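Local structure of beta-agarase (Persicobacter, 6AII) at residues Ala129-Asn134 with Arg297-Gly302; Gly153-Pro158 with Met165-Ala170; Lys171-Ser176 with Thr210-Glu215; Ile284-Gln289 with His311-Asp316. The protein probably hydrolyses beta-1,4 linkages of agarose as a GH16 family beta-agarase whose product is neoagarobiose. All coordinates share one frame; numbering follows the deposited sequence.

Contact 1 of 4, residues Ala129-Asn134 with Arg297-Gly302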
loop_
_atom_site.group_PDB
_atom_site.type_symbol
_atom_site.label_atom_id
_atom_site.label_comp_id
_atom_site.label_asym_id
_atom_site.label_seq_id
_atom_site.Cartn_x
_atom_site.Cartn_y
_atom_site.Cartn_z
ATOM N N ALA A 129 4.785 -14.405 -4.239
ATOM C CA ALA A 129 5.564 -14.142 -5.468
ATOM C C ALA A 129 6.518 -12.999 -5.188
ATOM O O ALA A 129 6.341 -12.221 -4.260
ATOM C CB ALA A 129 4.638 -13.808 -6.607
ATOM N N VAL A 130 7.566 -12.879 -5.991
ATOM C CA VAL A 130 8.604 -11.875 -5.742
ATOM C C VAL A 130 8.262 -10.575 -6.478
ATOM O O VAL A 130 8.771 -10.342 -7.616
ATOM C CB VAL A 130 10.006 -12.399 -6.102
ATOM C CG1 VAL A 130 11.075 -11.412 -5.666
ATOM C CG2 VAL A 130 10.208 -13.693 -5.329
ATOM N N PHE A 131 7.387 -9.749 -5.863
ATOM C CA PHE A 131 7.093 -8.429 -6.393
ATOM C C PHE A 131 6.442 -7.601 -5.296
ATOM O O PHE A 131 5.978 -8.172 -4.289
ATOM C CB PHE A 131 6.232 -8.496 -7.670
ATOM C CG PHE A 131 4.915 -9.211 -7.686
ATOM C CD1 PHE A 131 3.832 -8.766 -6.935
ATOM C CD2 PHE A 131 4.755 -10.370 -8.439
ATOM C CE1 PHE A 131 2.621 -9.450 -6.949
ATOM C CE2 PHE A 131 3.538 -11.023 -8.493
ATOM C CZ PHE A 131 2.482 -10.581 -7.731
ATOM N N ALA A 132 6.329 -6.313 -5.530
ATOM C CA ALA A 132 5.753 -5.370 -4.558
ATOM C C ALA A 132 4.234 -5.451 -4.577
ATOM O O ALA A 132 3.627 -5.559 -5.638
ATOM C CB ALA A 132 6.180 -3.964 -4.823
ATOM N N ASN A 133 3.663 -5.480 -3.352
ATOM C CA ASN A 133 2.240 -5.493 -3.111
ATOM C C ASN A 133 1.959 -4.235 -2.269
ATOM O O ASN A 133 2.384 -4.163 -1.131
ATOM C CB ASN A 133 1.827 -6.747 -2.352
ATOM C CG ASN A 133 2.022 -8.048 -3.082
ATOM O OD1 ASN A 133 0.987 -8.723 -3.287
ATOM N ND2 ASN A 133 3.291 -8.461 -3.348
ATOM N N ASN A 134 1.259 -3.239 -2.843
ATOM C CA ASN A 134 1.217 -1.906 -2.263
ATOM C C ASN A 134 -0.245 -1.448 -2.018
ATOM O O ASN A 134 -1.103 -1.680 -2.831
ATOM C CB ASN A 134 1.825 -0.885 -3.205
ATOM C CG ASN A 134 3.301 -1.093 -3.475
ATOM O OD1 ASN A 134 4.072 -1.524 -2.611
ATOM N ND2 ASN A 134 3.665 -0.743 -4.709
ATOM N N ARG A 297 15.324 -9.754 -7.966
ATOM C CA ARG A 297 14.101 -9.897 -7.131
ATOM C C ARG A 297 12.897 -9.537 -8.024
ATOM O O ARG A 297 12.238 -8.520 -7.895
ATOM C CB ARG A 297 14.227 -9.042 -5.875
ATOM C CG ARG A 297 15.297 -9.557 -4.905
ATOM C CD ARG A 297 15.441 -8.762 -3.612
ATOM N NE ARG A 297 15.625 -7.362 -3.858
ATOM C CZ ARG A 297 16.771 -6.697 -3.786
ATOM N NH1 ARG A 297 17.909 -7.355 -3.605
ATOM N NH2 ARG A 297 16.744 -5.385 -3.856
ATOM N N TYR A 298 12.557 -10.536 -8.811
ATOM C CA TYR A 298 11.695 -10.418 -9.924
ATOM C C TYR A 298 11.211 -11.827 -10.286
ATOM O O TYR A 298 12.018 -12.763 -10.259
ATOM C CB TYR A 298 12.587 -9.866 -11.066
ATOM C CG TYR A 298 11.826 -9.484 -12.290
ATOM C CD1 TYR A 298 12.073 -10.000 -13.556
ATOM C CD2 TYR A 298 10.746 -8.618 -12.112
ATOM C CE1 TYR A 298 11.373 -9.535 -14.657
ATOM C CE2 TYR A 298 9.987 -8.207 -13.191
ATOM C CZ TYR A 298 10.323 -8.634 -14.467
ATOM O OH TYR A 298 9.496 -8.174 -15.426
ATOM N N PRO A 299 9.924 -12.062 -10.596
ATOM C CA PRO A 299 9.505 -13.490 -10.798
ATOM C C PRO A 299 10.232 -14.191 -11.951
ATOM O O PRO A 299 10.412 -13.570 -13.007
ATOM C CB PRO A 299 8.038 -13.405 -11.112
ATOM C CG PRO A 299 7.596 -12.134 -10.422
ATOM C CD PRO A 299 8.756 -11.203 -10.684
ATOM N N THR A 300 10.722 -15.367 -11.674
ATOM C CA THR A 300 11.288 -16.192 -12.779
ATOM C C THR A 300 10.132 -16.707 -13.615
ATOM O O THR A 300 9.029 -16.817 -13.172
ATOM C CB THR A 300 12.141 -17.340 -12.250
ATOM O OG1 THR A 300 11.344 -18.243 -11.489
ATOM C CG2 THR A 300 13.259 -16.857 -11.366
ATOM N N ASP A 301 10.434 -17.187 -14.842
ATOM C CA ASP A 301 9.436 -17.897 -15.613
ATOM C C ASP A 301 8.919 -19.128 -14.876
ATOM O O ASP A 301 7.703 -19.396 -14.896
ATOM C CB ASP A 301 10.063 -18.320 -16.950
ATOM C CG ASP A 301 10.341 -17.202 -17.933
ATOM O OD1 ASP A 301 10.003 -16.016 -17.665
ATOM O OD2 ASP A 301 10.888 -17.552 -19.029
ATOM N N GLY A 302 9.809 -19.860 -14.221
ATOM C CA GLY A 302 9.416 -21.067 -13.474
ATOM C C GLY A 302 8.369 -20.729 -12.438
ATOM O O GLY A 302 7.388 -21.446 -12.275
HETATM O O HOH W 1 9.783 -7.826 -8.653
#
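An inverse gamma turn centred on Val130 packs against the loop Arg297-Pro299, which leads into helix 301-306. The turn leads into strand 132-139 and is closed by a weak bond from Phe131 N to Ala129 O. Val130 buries the largest share of the contact. Its CG1 branch lies anti to the backbone N (chi1 -173°) and rests on the peptide that joins Arg297 to Tyr298, with CG1 3.5 Å from Arg297 C. The same branch touches Arg297 CB at 3.9 Å. Beyond CB the Arg297 chain leads away, and its guanidinium group bonds to Asn292 and to the backbone of Thr163. Pro299 comes next. Its CD sits 3.2 Å from Val130 O. Its CG meets the Phe131 ring at the edge, close to the ring plane, 3.9 Å from CD2. Water 1 joins the two backbones. It donates to Val130 O at 2.9 Å and to Arg297 O at 2.7 Å. The direct contacts are van der Waals ones, including a ring carbon against Val130 O, while the hydrogen-bonded link runs through water 1. Both hydrogens of that water are used, so one molecule satisfies two backbone carbonyls that lack a donor across the contact.

Contact 2 of 4, residues Gly153-Pro158 with Met165-Ala170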
loop_
_atom_site.group_PDB
_atom_site.type_symbol
_atom_site.label_atom_id
_atom_site.label_comp_id
_atom_site.label_asym_id
_atom_site.label_seq_id
_atom_site.Cartn_x
_atom_site.Cartn_y
_atom_site.Cartn_z
ATOM N N GLY A 153 6.222 -9.476 -0.973
ATOM C CA GLY A 153 5.714 -10.747 -1.420
ATOM C C GLY A 153 6.382 -11.942 -0.723
ATOM O O GLY A 153 6.641 -11.945 0.501
ATOM N N GLY A 154 6.638 -12.950 -1.522
ATOM C CA GLY A 154 7.084 -14.232 -1.017
ATOM C C GLY A 154 8.555 -14.498 -1.249
ATOM O O GLY A 154 9.288 -13.642 -1.708
ATOM N N LEU A 155 8.985 -15.739 -0.996
ATOM C CA LEU A 155 10.403 -16.047 -1.081
ATOM C C LEU A 155 10.805 -16.618 -2.445
ATOM O O LEU A 155 11.995 -16.748 -2.679
ATOM C CB LEU A 155 10.729 -17.063 0.024
ATOM C CG LEU A 155 10.488 -16.590 1.441
ATOM C CD1 LEU A 155 10.839 -17.719 2.415
ATOM C CD2 LEU A 155 11.308 -15.360 1.771
ATOM N N GLY A 156 9.860 -17.011 -3.269
ATOM C CA GLY A 156 10.074 -17.570 -4.558
ATOM C C GLY A 156 10.344 -19.068 -4.481
ATOM O O GLY A 156 10.282 -19.699 -3.412
ATOM N N ASP A 157 10.598 -19.619 -5.641
ATOM C CA ASP A 157 10.986 -21.041 -5.775
ATOM C C ASP A 157 12.457 -21.171 -5.374
ATOM O O ASP A 157 13.213 -20.210 -5.299
ATOM C CB ASP A 157 10.795 -21.522 -7.222
ATOM C CG ASP A 157 9.350 -21.773 -7.648
ATOM O OD1 ASP A 157 8.406 -21.670 -6.789
ATOM O OD2 ASP A 157 9.147 -22.044 -8.868
ATOM N N PRO A 158 12.860 -22.445 -5.090
ATOM C CA PRO A 158 14.248 -22.686 -4.715
ATOM C C PRO A 158 15.183 -22.210 -5.823
ATOM O O PRO A 158 14.792 -22.128 -6.980
ATOM C CB PRO A 158 14.308 -24.221 -4.559
ATOM C CG PRO A 158 12.921 -24.613 -4.140
ATOM C CD PRO A 158 12.002 -23.611 -4.840
ATOM N N MET A 165 17.883 -13.154 -3.544
ATOM C CA MET A 165 17.143 -13.665 -2.393
ATOM C C MET A 165 16.202 -12.567 -1.907
ATOM O O MET A 165 16.588 -11.439 -1.726
ATOM C CB MET A 165 18.110 -14.130 -1.296
ATOM C CG MET A 165 18.860 -15.323 -1.834
ATOM S SD MET A 165 20.015 -16.030 -0.582
ATOM C CE MET A 165 20.934 -14.597 -0.065
ATOM N N ASN A 166 14.974 -12.991 -1.583
ATOM C CA ASN A 166 13.979 -11.987 -1.152
ATOM C C ASN A 166 13.661 -12.024 0.354
ATOM O O ASN A 166 12.757 -11.337 0.808
ATOM C CB ASN A 166 12.664 -12.200 -1.911
ATOM C CG ASN A 166 11.826 -10.940 -1.974
ATOM O OD1 ASN A 166 12.377 -9.863 -2.184
ATOM N ND2 ASN A 166 10.493 -11.087 -1.913
ATOM N N ALA A 167 14.366 -12.803 1.158
ATOM C CA ALA A 167 14.008 -12.966 2.588
ATOM C C ALA A 167 13.932 -11.661 3.349
ATOM O O ALA A 167 12.914 -11.450 4.075
ATOM C CB ALA A 167 14.996 -13.894 3.246
ATOM N N TRP A 168 14.896 -10.730 3.252
ATOM C CA TRP A 168 14.796 -9.480 4.035
ATOM C C TRP A 168 13.543 -8.725 3.658
ATOM O O TRP A 168 12.798 -8.133 4.469
ATOM C CB TRP A 168 16.080 -8.582 3.892
ATOM C CG TRP A 168 16.025 -7.287 4.681
ATOM C CD1 TRP A 168 16.652 -7.098 5.881
ATOM C CD2 TRP A 168 15.344 -6.050 4.406
ATOM N NE1 TRP A 168 16.393 -5.845 6.348
ATOM C CE2 TRP A 168 15.605 -5.166 5.487
ATOM C CE3 TRP A 168 14.531 -5.549 3.389
ATOM C CZ2 TRP A 168 15.103 -3.874 5.561
ATOM C CZ3 TRP A 168 14.019 -4.280 3.456
ATOM C CH2 TRP A 168 14.277 -3.440 4.554
ATOM N N PHE A 169 13.261 -8.614 2.353
ATOM C CA PHE A 169 12.221 -7.844 1.872
ATOM C C PHE A 169 10.897 -8.492 2.273
ATOM O O PHE A 169 10.033 -7.776 2.715
ATOM C CB PHE A 169 12.318 -7.624 0.367
ATOM C CG PHE A 169 13.594 -6.889 0.022
ATOM C CD1 PHE A 169 13.643 -5.512 0.073
ATOM C CD2 PHE A 169 14.725 -7.603 -0.285
ATOM C CE1 PHE A 169 14.840 -4.859 -0.199
ATOM C CE2 PHE A 169 15.920 -6.939 -0.505
ATOM C CZ PHE A 169 15.958 -5.589 -0.454
ATOM N N ALA A 170 10.786 -9.811 2.181
ATOM C CA ALA A 170 9.469 -10.439 2.326
ATOM C C ALA A 170 8.992 -10.297 3.770
ATOM O O ALA A 170 7.786 -10.377 4.004
ATOM C CB ALA A 170 9.545 -11.915 1.933
HETATM O O HOH W 2 5.320 -10.911 2.457
HETATM O O HOH W 3 14.161 -15.632 -1.683
#
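Asn166 and Leu155 reach across the contact from opposing segments. The Asn166 side chain points at the loop 153-158, with CG anti to the backbone N (chi1 -156°). Its ND2 donates to Gly154 O at 2.8 Å in a nearly straight bond (171°). The acceptor lies in the amide plane, and the donor is tilted only 18° from the carbonyl plane. ND2 also donates to Tyr152 O, so the amide ties two points of the loop. Leu155 answers with its CD2 methyl, which sits 3.7 Å from Ala167 CA and 3.9 Å from Ala170 CB. Ala170 CB in turn packs tightly on Gly153 O at 3.2 Å. An aspartate in place of Asn166 would probably leave Gly154 O and Tyr152 O without their donor and set a carboxylate against both carbonyls. Two waters tie the backbones. Water 2 donates to Gly153 O and Ala170 O, while water 3 donates to Leu155 O and accepts from Asn166 N at 2.8 Å. Asn166 holds the N-cap position of the short helix 167-170 without a capping bond from its side chain. The contact lays this helix on the loop before it, in the chain between strands 144-151 and 173-181.

Contact 3 of 4, residues Lys171-Ser176 with Thr210-Glu215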
loop_
_atom_site.group_PDB
_atom_site.type_symbol
_atom_site.label_atom_id
_atom_site.label_comp_id
_atom_site.label_asym_id
_atom_site.label_seq_id
_atom_site.Cartn_x
_atom_site.Cartn_y
_atom_site.Cartn_z
ATOM N N LYS A 171 9.861 -10.168 4.742
ATOM C CA LYS A 171 9.384 -10.222 6.098
ATOM C C LYS A 171 8.788 -8.888 6.573
ATOM O O LYS A 171 8.141 -8.836 7.619
ATOM C CB LYS A 171 10.479 -10.682 7.042
ATOM C CG LYS A 171 11.556 -9.661 7.327
ATOM C CD LYS A 171 12.700 -10.314 8.124
ATOM C CE LYS A 171 13.813 -9.352 8.436
ATOM N NZ LYS A 171 14.811 -10.085 9.281
ATOM N N HIS A 172 9.021 -7.825 5.822
ATOM C CA HIS A 172 8.673 -6.490 6.259
ATOM C C HIS A 172 7.343 -6.007 5.661
ATOM O O HIS A 172 6.779 -6.524 4.668
ATOM C CB HIS A 172 9.736 -5.494 5.872
ATOM C CG HIS A 172 11.016 -5.630 6.548
ATOM N ND1 HIS A 172 12.016 -6.411 6.022
ATOM C CD2 HIS A 172 11.479 -5.185 7.703
ATOM C CE1 HIS A 172 13.004 -6.401 6.836
ATOM N NE2 HIS A 172 12.737 -5.636 7.871
ATOM N N ILE A 173 6.777 -5.072 6.388
ATOM C CA ILE A 173 5.725 -4.150 5.855
ATOM C C ILE A 173 6.253 -2.740 6.116
ATOM O O ILE A 173 6.429 -2.348 7.264
ATOM C CB ILE A 173 4.342 -4.395 6.462
ATOM C CG1 ILE A 173 3.780 -5.777 6.127
ATOM C CG2 ILE A 173 3.344 -3.332 5.954
ATOM C CD1 ILE A 173 2.564 -6.172 6.947
ATOM N N HIS A 174 6.395 -1.958 5.060
ATOM C CA HIS A 174 6.782 -0.566 5.188
ATOM C C HIS A 174 5.597 0.300 5.610
ATOM O O HIS A 174 4.600 0.234 4.957
ATOM C CB HIS A 174 7.361 -0.089 3.858
ATOM C CG HIS A 174 8.042 1.238 3.929
ATOM N ND1 HIS A 174 7.866 2.219 2.942
ATOM C CD2 HIS A 174 8.900 1.751 4.846
ATOM C CE1 HIS A 174 8.641 3.263 3.254
ATOM N NE2 HIS A 174 9.308 2.987 4.364
ATOM N N LEU A 175 5.711 1.032 6.742
ATOM C CA LEU A 175 4.659 1.891 7.281
ATOM C C LEU A 175 5.242 3.312 7.227
ATOM O O LEU A 175 6.170 3.606 7.988
ATOM C CB LEU A 175 4.323 1.502 8.731
ATOM C CG LEU A 175 3.974 0.042 8.940
ATOM C CD1 LEU A 175 3.816 -0.215 10.449
ATOM C CD2 LEU A 175 2.692 -0.337 8.154
ATOM N N SER A 176 4.711 4.115 6.337
ATOM C CA SER A 176 5.377 5.387 6.077
ATOM C C SER A 176 4.418 6.378 5.435
ATOM O O SER A 176 3.200 6.146 5.325
ATOM C CB SER A 176 6.605 5.137 5.171
ATOM O OG SER A 176 7.462 6.265 5.269
ATOM N N THR A 210 8.327 -15.035 8.462
ATOM C CA THR A 210 9.166 -14.901 7.282
ATOM C C THR A 210 8.517 -14.073 6.150
ATOM O O THR A 210 9.233 -13.515 5.300
ATOM C CB THR A 210 9.557 -16.264 6.715
ATOM O OG1 THR A 210 8.384 -16.972 6.370
ATOM C CG2 THR A 210 10.375 -17.079 7.692
ATOM N N ASP A 211 7.207 -14.045 6.083
ATOM C CA ASP A 211 6.553 -13.344 5.008
ATOM C C ASP A 211 5.074 -13.166 5.390
ATOM O O ASP A 211 4.620 -13.754 6.380
ATOM C CB ASP A 211 6.611 -14.131 3.697
ATOM C CG ASP A 211 5.889 -15.471 3.778
ATOM O OD1 ASP A 211 4.662 -15.527 3.647
ATOM O OD2 ASP A 211 6.582 -16.460 4.174
ATOM N N TRP A 212 4.348 -12.426 4.555
ATOM C CA TRP A 212 2.945 -12.078 4.792
ATOM C C TRP A 212 2.062 -12.695 3.702
ATOM O O TRP A 212 0.925 -12.181 3.468
ATOM C CB TRP A 212 2.816 -10.549 4.876
ATOM C CG TRP A 212 3.558 -9.954 6.014
ATOM C CD1 TRP A 212 4.891 -9.715 6.053
ATOM C CD2 TRP A 212 3.050 -9.692 7.336
ATOM N NE1 TRP A 212 5.255 -9.237 7.267
ATOM C CE2 TRP A 212 4.149 -9.216 8.088
ATOM C CE3 TRP A 212 1.777 -9.723 7.921
ATOM C CZ2 TRP A 212 4.057 -8.893 9.407
ATOM C CZ3 TRP A 212 1.682 -9.370 9.246
ATOM C CH2 TRP A 212 2.796 -8.938 9.977
ATOM N N ALA A 213 2.577 -13.687 2.991
ATOM C CA ALA A 213 1.934 -14.122 1.787
ATOM C C ALA A 213 1.098 -15.384 1.928
ATOM O O ALA A 213 0.674 -15.874 0.898
ATOM C CB ALA A 213 2.984 -14.354 0.695
ATOM N N GLY A 214 0.961 -15.983 3.087
ATOM C CA GLY A 214 0.239 -17.279 3.121
ATOM C C GLY A 214 -1.191 -17.236 3.618
ATOM O O GLY A 214 -1.798 -18.294 3.787
ATOM N N GLU A 215 -1.702 -16.049 3.934
ATOM C CA GLU A 215 -3.001 -15.878 4.547
ATOM C C GLU A 215 -3.436 -14.441 4.311
ATOM O O GLU A 215 -2.591 -13.599 3.926
ATOM C CB GLU A 215 -2.912 -16.139 6.036
ATOM C CG GLU A 215 -2.005 -15.211 6.794
ATOM C CD GLU A 215 -1.917 -15.588 8.271
ATOM O OE1 GLU A 215 -2.832 -15.237 9.007
ATOM O OE2 GLU A 215 -0.927 -16.208 8.651
#
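Trp212 and Ile173 turn toward each other through similar first torsions. Trp212 CG is anti to its carbonyl carbon (chi1 -63°), which swings the indole onto Lys171 and Ile173. Ile173 CG1 takes the matching position and carries CD1 over the indole face. CD1 lies 3.6 Å from the centroid of the six-membered ring of Trp212, close to the ring normal, a CH-pi contact. The two side chains cross at about a right angle. At the ring edge, Trp212 NE1 donates to Lys171 O at 2.9 Å with an angle of 161°. The oxygen lies in the indole plane, but the donor stands well above the carbonyl plane of Lys171. Face and edge contacts together fix the rotation of the ring. A leucine in place of Trp212 would probably leave Lys171 O without its donor and open a gap beside Ile173. Asp211 shapes the loop: OD1 accepts from Ala213 N at 2.9 Å in an Asx turn, and OD2 accepts from Thr210 OG1. Lys171 CB packs 3.6 Å from Thr210 O. Ile173 and Trp212 both also touch Ile233 of strand 228-233 in the other sheet. Such apolar filling between two curved sheets is typical of the GH16 beta-sandwich.

Contact 4 of 4, residues Ile284-Gln289 with His311-Asp316. With CA (calcium ion), chain B.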
loop_
_atom_site.group_PDB
_atom_site.type_symbol
_atom_site.label_atom_id
_atom_site.label_comp_id
_atom_site.label_asym_id
_atom_site.label_seq_id
_atom_site.Cartn_x
_atom_site.Cartn_y
_atom_site.Cartn_z
ATOM N N ILE A 284 -4.175 0.699 -4.962
ATOM C CA ILE A 284 -3.731 -0.679 -4.643
ATOM C C ILE A 284 -3.105 -1.246 -5.918
ATOM O O ILE A 284 -3.706 -1.230 -6.977
ATOM C CB ILE A 284 -4.868 -1.573 -4.170
ATOM C CG1 ILE A 284 -5.619 -0.892 -3.026
ATOM C CG2 ILE A 284 -4.272 -2.924 -3.784
ATOM C CD1 ILE A 284 -6.605 -1.809 -2.341
ATOM N N ASN A 285 -1.860 -1.676 -5.811
ATOM C CA ASN A 285 -1.206 -2.119 -7.020
ATOM C C ASN A 285 -0.083 -3.106 -6.705
ATOM O O ASN A 285 0.375 -3.255 -5.549
ATOM C CB ASN A 285 -0.603 -0.960 -7.835
ATOM C CG ASN A 285 0.718 -0.462 -7.273
ATOM O OD1 ASN A 285 0.750 0.247 -6.288
ATOM N ND2 ASN A 285 1.841 -0.814 -7.871
ATOM N N ILE A 286 0.389 -3.737 -7.783
ATOM C CA ILE A 286 1.587 -4.540 -7.728
ATOM C C ILE A 286 2.590 -3.959 -8.736
ATOM O O ILE A 286 2.190 -3.270 -9.675
ATOM C CB ILE A 286 1.342 -6.029 -8.006
ATOM C CG1 ILE A 286 0.868 -6.293 -9.439
ATOM C CG2 ILE A 286 0.374 -6.590 -6.929
ATOM C CD1 ILE A 286 0.564 -7.757 -9.791
ATOM N N GLU A 287 3.861 -4.100 -8.440
ATOM C CA GLU A 287 4.865 -3.589 -9.349
ATOM C C GLU A 287 6.178 -4.325 -9.154
ATOM O O GLU A 287 6.462 -4.894 -8.109
ATOM C CB GLU A 287 5.042 -2.094 -9.138
ATOM C CG GLU A 287 5.365 -1.638 -7.806
ATOM C CD GLU A 287 5.293 -0.088 -7.601
ATOM O OE1 GLU A 287 4.418 0.641 -8.103
ATOM O OE2 GLU A 287 6.256 0.386 -7.011
ATOM N N ALA A 288 6.997 -4.196 -10.187
ATOM C CA ALA A 288 8.393 -4.688 -10.189
ATOM C C ALA A 288 9.253 -3.448 -10.300
ATOM O O ALA A 288 9.373 -2.929 -11.421
ATOM C CB ALA A 288 8.627 -5.661 -11.282
ATOM N N GLN A 289 9.790 -2.946 -9.216
ATOM C CA GLN A 289 10.548 -1.707 -9.270
ATOM C C GLN A 289 11.947 -1.999 -9.844
ATOM O O GLN A 289 12.477 -3.111 -9.726
ATOM C CB GLN A 289 10.665 -1.086 -7.872
ATOM C CG GLN A 289 9.276 -0.837 -7.282
ATOM C CD GLN A 289 9.160 -1.067 -5.786
ATOM O OE1 GLN A 289 10.120 -1.421 -5.100
ATOM N NE2 GLN A 289 7.954 -0.904 -5.290
ATOM N N HIS A 311 0.708 -15.624 -8.141
ATOM C CA HIS A 311 1.198 -14.360 -8.659
ATOM C C HIS A 311 0.048 -13.372 -8.766
ATOM O O HIS A 311 -0.109 -12.670 -9.748
ATOM C CB HIS A 311 1.940 -14.617 -9.979
ATOM C CG HIS A 311 3.273 -15.214 -9.718
ATOM N ND1 HIS A 311 3.452 -16.515 -9.283
ATOM C CD2 HIS A 311 4.511 -14.670 -9.833
ATOM C CE1 HIS A 311 4.749 -16.693 -9.047
ATOM N NE2 HIS A 311 5.429 -15.584 -9.419
ATOM N N ILE A 312 -0.793 -13.318 -7.745
ATOM C CA ILE A 312 -1.978 -12.480 -7.693
ATOM C C ILE A 312 -2.046 -11.899 -6.281
ATOM O O ILE A 312 -2.052 -12.672 -5.291
ATOM C CB ILE A 312 -3.274 -13.271 -7.966
ATOM C CG1 ILE A 312 -3.184 -14.071 -9.269
ATOM C CG2 ILE A 312 -4.488 -12.342 -7.917
ATOM C CD1 ILE A 312 -4.426 -14.882 -9.558
ATOM N N MET A 313 -2.227 -10.628 -6.219
ATOM C CA MET A 313 -2.527 -9.919 -4.969
ATOM C C MET A 313 -4.056 -9.844 -4.869
ATOM O O MET A 313 -4.700 -9.332 -5.781
ATOM C CB MET A 313 -1.957 -8.520 -4.941
ATOM C CG MET A 313 -2.224 -7.773 -3.634
ATOM S SD MET A 313 -1.617 -6.044 -3.772
ATOM C CE MET A 313 -2.139 -5.412 -2.191
ATOM N N LYS A 314 -4.639 -10.349 -3.785
ATOM C CA LYS A 314 -6.101 -10.455 -3.676
ATOM C C LYS A 314 -6.584 -9.455 -2.613
ATOM O O LYS A 314 -5.898 -9.275 -1.573
ATOM C CB LYS A 314 -6.533 -11.866 -3.281
ATOM C CG LYS A 314 -6.144 -12.891 -4.299
ATOM C CD LYS A 314 -6.498 -14.323 -3.915
ATOM C CE LYS A 314 -6.030 -15.280 -4.983
ATOM N NZ LYS A 314 -6.220 -16.674 -4.534
ATOM N N VAL A 315 -7.717 -8.828 -2.866
ATOM C CA VAL A 315 -8.252 -7.875 -1.912
ATOM C C VAL A 315 -9.669 -8.367 -1.553
ATOM O O VAL A 315 -10.584 -8.265 -2.373
ATOM C CB VAL A 315 -8.284 -6.432 -2.443
ATOM C CG1 VAL A 315 -8.762 -5.460 -1.363
ATOM C CG2 VAL A 315 -6.916 -5.997 -2.999
ATOM N N ASP A 316 -9.807 -8.872 -0.323
ATOM C CA ASP A 316 -11.138 -9.364 0.124
ATOM C C ASP A 316 -12.078 -8.199 0.336
ATOM O O ASP A 316 -13.281 -8.291 0.070
ATOM C CB ASP A 316 -10.941 -10.169 1.404
ATOM C CG ASP A 316 -12.204 -10.838 1.921
ATOM O OD1 ASP A 316 -13.139 -11.074 1.105
ATOM O OD2 ASP A 316 -12.223 -11.139 3.144
HETATM CA CA CA B . -14.942 -10.341 -0.168
HETATM O O HOH W 4 -15.448 -12.734 0.418
#
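Asn285 presents two flat groups, its backbone carbonyl and its side-chain amide. The carbonyl points along its own sheet to Asn134 N; Met313 SD only passes beside Asn285 O at 3.9 Å. The amide lies on the strand's other side. Its ND2 bonds to Glu287 OE1 at 3.0 Å, tilted from the amide plane, and to Ile286 O from above that carbonyl's plane. At the edge of the Glu287 carboxylate, Gln289 NE2 donates to OE2 at 2.7 Å on the anti lone pair. Met313 is extended from its anti first torsion (chi1 -178°), so its length spans two isoleucines. Met313 CB meets Ile286 CG2 at 3.6 Å, and Met313 CE meets Ile284 CG2 at 3.6 Å. Val315 CG2 touches Ile284 CG2 at 4.1 Å. The strand axes pass 8.3 Å apart and run antiparallel (170°), and the two strands belong to different sheets. Asp316 follows at the corner and binds calcium through OD1 at 2.3 Å and through its backbone O. Asp5, Asp30, Asn32, Gly74 and water 4 complete the site, and Arg123 pairs with Asp316 OD2. Face-to-face packing of two sheets is the core of a beta-sandwich, the fold of GH16 enzymes.

Overall arrangement
Strands 280-287, 132-139, 144-151 and 173-181 lie side by side in one sheet and connect the four sites. Contacts 1 and 4 have centres 10 Å apart and share a strand pairing, with Asn134 N 2.8 Å from Asn285 O. Contacts 1 and 2 are closer, about 8 Å between centres, and Ala129 O lies 2.8 Å from Gly154 N. Contact 2 leads into contact 3, where Ala170 O packs on Trp212 CD1. Strand 144-151 carries the E-x-D-x-x-E sequence that holds the catalytic residues in GH16 relatives. His174, in contact 3, bonds to Glu150 of that strand. The calcium ion is bound at the end of contact 4.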